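Clostripain-related protein (Bacteroides thetaiotaomicron, PDB 6N9J) is a secreted clan CD cysteine protease of the C11 (clostripain) family, which probably cleaves peptide bonds in protein substrates. Local coordinates at residues E29-V41 and P189-F201. Residues are numbered along the deposited sequence; the frame is centred on the assembly and turned at random.
Sequences EDLNEMIEGMQSV and PGAPYEVVVPALF
Gly37 and Glu194 bring their CA atoms to 4.2 Å where helix 29-37 crosses helix 193-200 at -55°, the short axes approaching to 7.0 Å. Both helices pack on strand 9-18 of the central mixed sheet, side by side in one helical layer of the alpha/beta fold of this clan CD protease. Close approach depends on Gly37, since a CB there would run into Tyr193 O and Val197 CB.

Glu33 supplies the polar link. Its CG lies anti to the carbonyl carbon (chi1 -64°) and the extended chain carries OE1 to the first turn of helix 193-200. There Glu33 OE1 accepts a hydrogen bond from Tyr193 N at 2.8 Å (160°); the N-H comes from above the carboxylate plane. Ala191 O and Glu194 OE1, the latter 3.6 Å from Glu33 OE1, crowd the same oxygen without bonding to it, and this negative surrounding may raise the affinity of the group for a proton. A leucine in place of Glu33 would probably leave Tyr193 N without its acceptor and free the start of helix 193-200 to shift.

The Tyr193 ring is held between Met34 CE, centred over one face 4.2 Å from the centroid in a CH-pi contact, and Ala191 CB, displaced toward the rim of the other. Asp30 meets the ring edge, its carboxylate turned steeply against the ring plane, while its OD2 bonds Trp110; the phenol OH reaches Asp159, which also takes Ala191 N.

Toward the C-terminal ends the contact becomes apolar. Val197 CG2 sits against Met34, and its CG1 meets Met38 SD and Val41 CG2. Val41 divides its branches: CG2 packs on Pro198 CA, and Val41 CG1 lies 3.9 Å from Phe201 CD2.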
ATOM      1  N   GLU A  29      11.870   0.380  14.906  1.00 30.15           N
ATOM      2  CA  GLU A  29      12.827   1.112  14.087  1.00 27.35           C
ATOM      3  C   GLU A  29      12.135   2.194  13.249  1.00 25.86           C
ATOM      4  O   GLU A  29      12.605   3.335  13.191  1.00 22.97           O
ATOM      5  CB  GLU A  29      13.597   0.140  13.176  1.00 25.17           C
ATOM      6  N   ASP A  30      11.027   1.830  12.601  1.00 25.47           N
ATOM      7  CA  ASP A  30      10.230   2.799  11.852  1.00 26.00           C
ATOM      8  C   ASP A  30       9.682   3.876  12.799  1.00 26.83           C
ATOM      9  O   ASP A  30       9.606   5.062  12.440  1.00 24.53           O
ATOM     10  CB  ASP A  30       9.085   2.111  11.100  1.00 24.55           C
ATOM     11  CG  ASP A  30       9.546   1.413   9.807  1.00 25.74           C
ATOM     12  OD1 ASP A  30      10.602   1.777   9.235  1.00 26.03           O
ATOM     13  OD2 ASP A  30       8.834   0.494   9.359  1.00 24.73           O
ATOM     14  N   LEU A  31       9.304   3.467  14.011  1.00 26.56           N
ATOM     15  CA  LEU A  31       8.866   4.431  15.024  1.00 24.45           C
ATOM     16  C   LEU A  31       9.990   5.417  15.359  1.00 21.66           C
ATOM     17  O   LEU A  31       9.764   6.623  15.404  1.00 20.66           O
ATOM     18  CB  LEU A  31       8.385   3.730  16.295  1.00 26.47           C
ATOM     19  CG  LEU A  31       8.041   4.686  17.449  1.00 30.73           C
ATOM     20  CD1 LEU A  31       6.988   5.725  17.036  1.00 31.30           C
ATOM     21  CD2 LEU A  31       7.587   3.913  18.681  1.00 33.90           C
ATOM     22  N   ASN A  32      11.199   4.910  15.566  1.00 21.51           N
ATOM     23  CA  ASN A  32      12.346   5.787  15.772  1.00 23.46           C
ATOM     24  C   ASN A  32      12.597   6.729  14.585  1.00 22.96           C
ATOM     25  O   ASN A  32      13.006   7.870  14.775  1.00 22.77           O
ATOM     26  CB  ASN A  32      13.603   4.961  16.056  1.00 26.58           C
ATOM     27  CG  ASN A  32      13.555   4.278  17.403  1.00 30.79           C
ATOM     28  OD1 ASN A  32      12.809   4.689  18.290  1.00 30.29           O
ATOM     29  ND2 ASN A  32      14.356   3.229  17.569  1.00 34.67           N
ATOM     30  N   GLU A  33      12.368   6.245  13.365  1.00 21.57           N
ATOM     31  CA  GLU A  33      12.497   7.077  12.174  1.00 23.87           C
ATOM     32  C   GLU A  33      11.441   8.165  12.175  1.00 21.30           C
ATOM     33  O   GLU A  33      11.728   9.307  11.825  1.00 23.69           O
ATOM     34  CB  GLU A  33      12.366   6.249  10.887  1.00 26.46           C
ATOM     35  CG  GLU A  33      13.464   5.212  10.664  1.00 31.24           C
ATOM     36  CD  GLU A  33      13.257   4.383   9.398  1.00 31.06           C
ATOM     37  OE1 GLU A  33      12.225   4.553   8.714  1.00 27.86           O
ATOM     38  OE2 GLU A  33      14.140   3.557   9.093  1.00 33.75           O
ATOM     39  N   MET A  34      10.220   7.801  12.562  1.00 17.33           N
ATOM     40  CA  MET A  34       9.110   8.745  12.603  1.00 17.02           C
ATOM     41  C   MET A  34       9.431   9.881  13.552  1.00 21.66           C
ATOM     42  O   MET A  34       9.141  11.035  13.260  1.00 22.87           O
ATOM     43  CB  MET A  34       7.796   8.069  13.033  1.00 16.51           C
ATOM     44  CG  MET A  34       7.215   7.058  12.054  1.00 18.83           C
ATOM     45  SD  MET A  34       5.694   6.255  12.619  1.00 15.21           S
ATOM     46  CE  MET A  34       5.908   4.636  11.895  1.00 24.83           C
ATOM     47  N   ILE A  35      10.032   9.542  14.688  1.00 22.81           N
ATOM     48  CA  ILE A  35      10.361  10.513  15.723  1.00 24.56           C
ATOM     49  C   ILE A  35      11.412  11.505  15.222  1.00 27.74           C
ATOM     50  O   ILE A  35      11.326  12.703  15.496  1.00 26.31           O
ATOM     51  CB  ILE A  35      10.848   9.806  17.007  1.00 23.90           C
ATOM     52  CG1 ILE A  35       9.685   9.042  17.649  1.00 22.80           C
ATOM     53  CG2 ILE A  35      11.467  10.806  17.994  1.00 24.53           C
ATOM     54  CD1 ILE A  35      10.023   8.359  18.976  1.00 23.29           C
ATOM     55  N   GLU A  36      12.386  11.014  14.464  1.00 27.51           N
ATOM     56  CA  GLU A  36      13.354  11.896  13.827  1.00 29.41           C
ATOM     57  C   GLU A  36      12.690  12.798  12.773  1.00 27.41           C
ATOM     58  O   GLU A  36      13.076  13.951  12.601  1.00 27.66           O
ATOM     59  CB  GLU A  36      14.477  11.084  13.182  1.00 33.81           C
ATOM     60  CG  GLU A  36      15.571  11.934  12.562  1.00 41.29           C
ATOM     61  CD  GLU A  36      16.520  11.123  11.701  1.00 48.85           C
ATOM     62  OE1 GLU A  36      16.489   9.876  11.787  1.00 49.63           O
ATOM     63  OE2 GLU A  36      17.297  11.735  10.932  1.00 52.90           O
ATOM     64  N   GLY A  37      11.693  12.267  12.071  1.00 24.95           N
ATOM     65  CA  GLY A  37      10.997  13.027  11.051  1.00 25.57           C
ATOM     66  C   GLY A  37      10.134  14.158  11.587  1.00 23.90           C
ATOM     67  O   GLY A  37       9.832  15.106  10.864  1.00 24.88           O
ATOM     68  N   MET A  38       9.739  14.077  12.850  1.00 22.48           N
ATOM     69  CA  MET A  38       8.917  15.138  13.431  1.00 23.32           C
ATOM     70  C   MET A  38       9.688  16.451  13.628  1.00 27.63           C
ATOM     71  O   MET A  38       9.084  17.500  13.861  1.00 26.26           O
ATOM     72  CB  MET A  38       8.305  14.677  14.755  1.00 21.80           C
ATOM     73  CG  MET A  38       7.153  13.679  14.587  1.00 19.19           C
ATOM     74  SD  MET A  38       5.784  14.359  13.653  1.00 23.07           S
ATOM     75  CE  MET A  38       5.316  15.752  14.686  1.00 23.13           C
ATOM     76  N   GLN A  39      11.012  16.401  13.503  1.00 31.86           N
ATOM     77  CA  GLN A  39      11.837  17.594  13.666  1.00 36.12           C
ATOM     78  C   GLN A  39      11.552  18.649  12.597  1.00 39.52           C
ATOM     79  O   GLN A  39      11.635  19.847  12.862  1.00 43.15           O
ATOM     80  CB  GLN A  39      13.323  17.225  13.660  1.00 37.82           C
ATOM     81  CG  GLN A  39      13.754  16.378  14.857  1.00 40.65           C
ATOM     82  CD  GLN A  39      13.656  17.134  16.179  1.00 44.46           C
ATOM     83  OE1 GLN A  39      13.508  18.358  16.199  1.00 48.70           O
ATOM     84  NE2 GLN A  39      13.736  16.404  17.290  1.00 42.05           N
ATOM     85  N   SER A  40      11.203  18.206  11.396  1.00 37.32           N
ATOM     86  CA  SER A  40      10.906  19.132  10.312  1.00 38.10           C
ATOM     87  C   SER A  40       9.412  19.414  10.224  1.00 35.03           C
ATOM     88  O   SER A  40       8.948  20.033   9.271  1.00 37.12           O
ATOM     89  CB  SER A  40      11.405  18.573   8.982  1.00 40.61           C
ATOM     90  OG  SER A  40      12.717  18.055   9.111  1.00 44.70           O
ATOM     91  N   VAL A  41       8.656  18.936  11.206  1.00 30.34           N
ATOM     92  CA  VAL A  41       7.208  19.114  11.209  1.00 25.60           C
ATOM     93  C   VAL A  41       6.774  20.018  12.358  1.00 28.63           C
ATOM     94  O   VAL A  41       7.227  19.845  13.483  1.00 31.12           O
ATOM     95  CB  VAL A  41       6.464  17.769  11.333  1.00 23.13           C
ATOM     96  CG1 VAL A  41       4.952  17.994  11.279  1.00 22.55           C
ATOM     97  CG2 VAL A  41       6.898  16.793  10.239  1.00 21.00           C
ATOM     98  N   PRO A 189      12.291  -3.363   5.606  1.00 20.91           N
ATOM     99  CA  PRO A 189      12.447  -2.089   6.324  1.00 21.10           C
ATOM    100  C   PRO A 189      11.377  -1.054   6.003  1.00 19.56           C
ATOM    101  O   PRO A 189      11.249  -0.088   6.742  1.00 18.48           O
ATOM    102  CB  PRO A 189      13.822  -1.590   5.859  1.00 19.74           C
ATOM    103  CG  PRO A 189      14.562  -2.831   5.506  1.00 18.56           C
ATOM    104  CD  PRO A 189      13.527  -3.736   4.896  1.00 19.27           C
ATOM    105  N   GLY A 190      10.635  -1.250   4.918  1.00 20.15           N
ATOM    106  CA  GLY A 190       9.569  -0.336   4.544  1.00 21.34           C
ATOM    107  C   GLY A 190      10.027   1.093   4.296  1.00 22.79           C
ATOM    108  O   GLY A 190      11.146   1.336   3.845  1.00 24.72           O
ATOM    109  N   ALA A 191       9.152   2.047   4.580  1.00 21.36           N
ATOM    110  CA  ALA A 191       9.463   3.443   4.334  1.00 23.26           C
ATOM    111  C   ALA A 191      10.615   3.933   5.200  1.00 24.97           C
ATOM    112  O   ALA A 191      10.820   3.454   6.314  1.00 25.16           O
ATOM    113  CB  ALA A 191       8.225   4.316   4.561  1.00 22.82           C
ATOM    114  N   PRO A 192      11.392   4.877   4.659  1.00 26.93           N
ATOM    115  CA  PRO A 192      12.331   5.728   5.397  1.00 24.85           C
ATOM    116  C   PRO A 192      11.580   6.892   6.056  1.00 25.94           C
ATOM    117  O   PRO A 192      11.505   8.012   5.515  1.00 20.78           O
ATOM    118  CB  PRO A 192      13.279   6.217   4.307  1.00 24.41           C
ATOM    119  CG  PRO A 192      12.395   6.276   3.073  1.00 23.21           C
ATOM    120  CD  PRO A 192      11.475   5.092   3.201  1.00 24.29           C
ATOM    121  N   TYR A 193      11.022   6.630   7.235  1.00 28.88           N
ATOM    122  CA  TYR A 193      10.071   7.557   7.835  1.00 26.03           C
ATOM    123  C   TYR A 193      10.718   8.838   8.314  1.00 25.56           C
ATOM    124  O   TYR A 193      10.025   9.763   8.737  1.00 28.08           O
ATOM    125  CB  TYR A 193       9.326   6.881   8.980  1.00 26.83           C
ATOM    126  CG  TYR A 193       8.265   5.936   8.478  1.00 22.84           C
ATOM    127  CD1 TYR A 193       7.065   6.429   7.979  1.00 21.79           C
ATOM    128  CD2 TYR A 193       8.464   4.565   8.487  1.00 18.51           C
ATOM    129  CE1 TYR A 193       6.091   5.586   7.505  1.00 24.21           C
ATOM    130  CE2 TYR A 193       7.485   3.701   8.013  1.00 19.93           C
ATOM    131  CZ  TYR A 193       6.304   4.221   7.517  1.00 23.84           C
ATOM    132  OH  TYR A 193       5.317   3.400   7.033  1.00 23.42           O
ATOM    133  N   GLU A 194      12.042   8.903   8.242  1.00 21.73           N
ATOM    134  CA  GLU A 194      12.728  10.139   8.580  1.00 22.03           C
ATOM    135  C   GLU A 194      12.544  11.197   7.486  1.00 19.11           C
ATOM    136  O   GLU A 194      12.705  12.387   7.748  1.00 18.25           O
ATOM    137  CB  GLU A 194      14.217   9.880   8.830  1.00 27.70           C
ATOM    138  CG  GLU A 194      15.038   9.619   7.585  1.00 30.73           C
ATOM    139  CD  GLU A 194      15.041   8.163   7.127  1.00 34.16           C
ATOM    140  OE1 GLU A 194      14.223   7.337   7.610  1.00 33.43           O
ATOM    141  OE2 GLU A 194      15.889   7.846   6.268  1.00 37.80           O
ATOM    142  N   VAL A 195      12.208  10.778   6.263  1.00 18.73           N
ATOM    143  CA  VAL A 195      11.883  11.746   5.207  1.00 18.33           C
ATOM    144  C   VAL A 195      10.448  11.606   4.691  1.00 14.62           C
ATOM    145  O   VAL A 195       9.904  12.544   4.131  1.00 15.60           O
ATOM    146  CB  VAL A 195      12.850  11.654   4.002  1.00 20.72           C
ATOM    147  CG1 VAL A 195      14.155  12.386   4.307  1.00 21.69           C
ATOM    148  CG2 VAL A 195      13.089  10.188   3.574  1.00 19.12           C
ATOM    149  N   VAL A 196       9.822  10.455   4.897  1.00 16.44           N
ATOM    150  CA  VAL A 196       8.419  10.295   4.526  1.00 16.53           C
ATOM    151  C   VAL A 196       7.480  11.074   5.470  1.00 20.34           C
ATOM    152  O   VAL A 196       6.478  11.635   5.019  1.00 21.95           O
ATOM    153  CB  VAL A 196       8.014   8.803   4.490  1.00 15.88           C
ATOM    154  CG1 VAL A 196       6.491   8.649   4.516  1.00 14.56           C
ATOM    155  CG2 VAL A 196       8.594   8.133   3.246  1.00 16.64           C
ATOM    156  N   VAL A 197       7.812  11.151   6.762  1.00 21.64           N
ATOM    157  CA  VAL A 197       6.928  11.830   7.735  1.00 17.79           C
ATOM    158  C   VAL A 197       6.687  13.309   7.397  1.00 15.01           C
ATOM    159  O   VAL A 197       5.538  13.741   7.398  1.00 14.50           O
ATOM    160  CB  VAL A 197       7.456  11.708   9.202  1.00 18.91           C
ATOM    161  CG1 VAL A 197       7.004  12.898  10.076  1.00 15.75           C
ATOM    162  CG2 VAL A 197       6.990  10.402   9.815  1.00 20.23           C
ATOM    163  N   PRO A 198       7.746  14.089   7.099  1.00 15.20           N
ATOM    164  CA  PRO A 198       7.407  15.453   6.675  1.00 19.19           C
ATOM    165  C   PRO A 198       6.589  15.489   5.373  1.00 21.27           C
ATOM    166  O   PRO A 198       5.756  16.380   5.202  1.00 21.03           O
ATOM    167  CB  PRO A 198       8.780  16.118   6.477  1.00 19.38           C
ATOM    168  CG  PRO A 198       9.731  15.297   7.293  1.00 16.66           C
ATOM    169  CD  PRO A 198       9.207  13.891   7.192  1.00 15.71           C
ATOM    170  N   ALA A 199       6.797  14.523   4.482  1.00 20.99           N
ATOM    171  CA  ALA A 199       6.035  14.487   3.229  1.00 18.68           C
ATOM    172  C   ALA A 199       4.564  14.135   3.482  1.00 15.97           C
ATOM    173  O   ALA A 199       3.686  14.553   2.731  1.00 14.21           O
ATOM    174  CB  ALA A 199       6.669  13.495   2.238  1.00 17.20           C
ATOM    175  N   LEU A 200       4.296  13.384   4.549  1.00 15.57           N
ATOM    176  CA  LEU A 200       2.915  13.070   4.942  1.00 16.65           C
ATOM    177  C   LEU A 200       2.107  14.345   5.251  1.00 19.49           C
ATOM    178  O   LEU A 200       0.870  14.341   5.183  1.00 18.59           O
ATOM    179  CB  LEU A 200       2.886  12.160   6.176  1.00 15.34           C
ATOM    180  CG  LEU A 200       3.536  10.777   6.265  1.00 13.55           C
ATOM    181  CD1 LEU A 200       3.445  10.289   7.724  1.00 13.14           C
ATOM    182  CD2 LEU A 200       2.858   9.791   5.333  1.00 14.75           C
ATOM    183  N   PHE A 201       2.813  15.422   5.604  1.00 14.14           N
ATOM    184  CA  PHE A 201       2.171  16.670   6.008  1.00 16.38           C
ATOM    185  C   PHE A 201       2.446  17.791   5.020  1.00 19.93           C
ATOM    186  O   PHE A 201       2.174  18.956   5.308  1.00 18.82           O
ATOM    187  CB  PHE A 201       2.633  17.096   7.415  1.00 15.66           C
ATOM    188  CG  PHE A 201       2.339  16.078   8.482  1.00 16.04           C
ATOM    189  CD1 PHE A 201       1.063  15.945   8.999  1.00 18.06           C
ATOM    190  CD2 PHE A 201       3.342  15.248   8.967  1.00 17.61           C
ATOM    191  CE1 PHE A 201       0.793  15.004   9.987  1.00 18.85           C
ATOM    192  CE2 PHE A 201       3.077  14.293   9.945  1.00 16.56           C
ATOM    193  CZ  PHE A 201       1.801  14.172  10.455  1.00 17.52           C
TER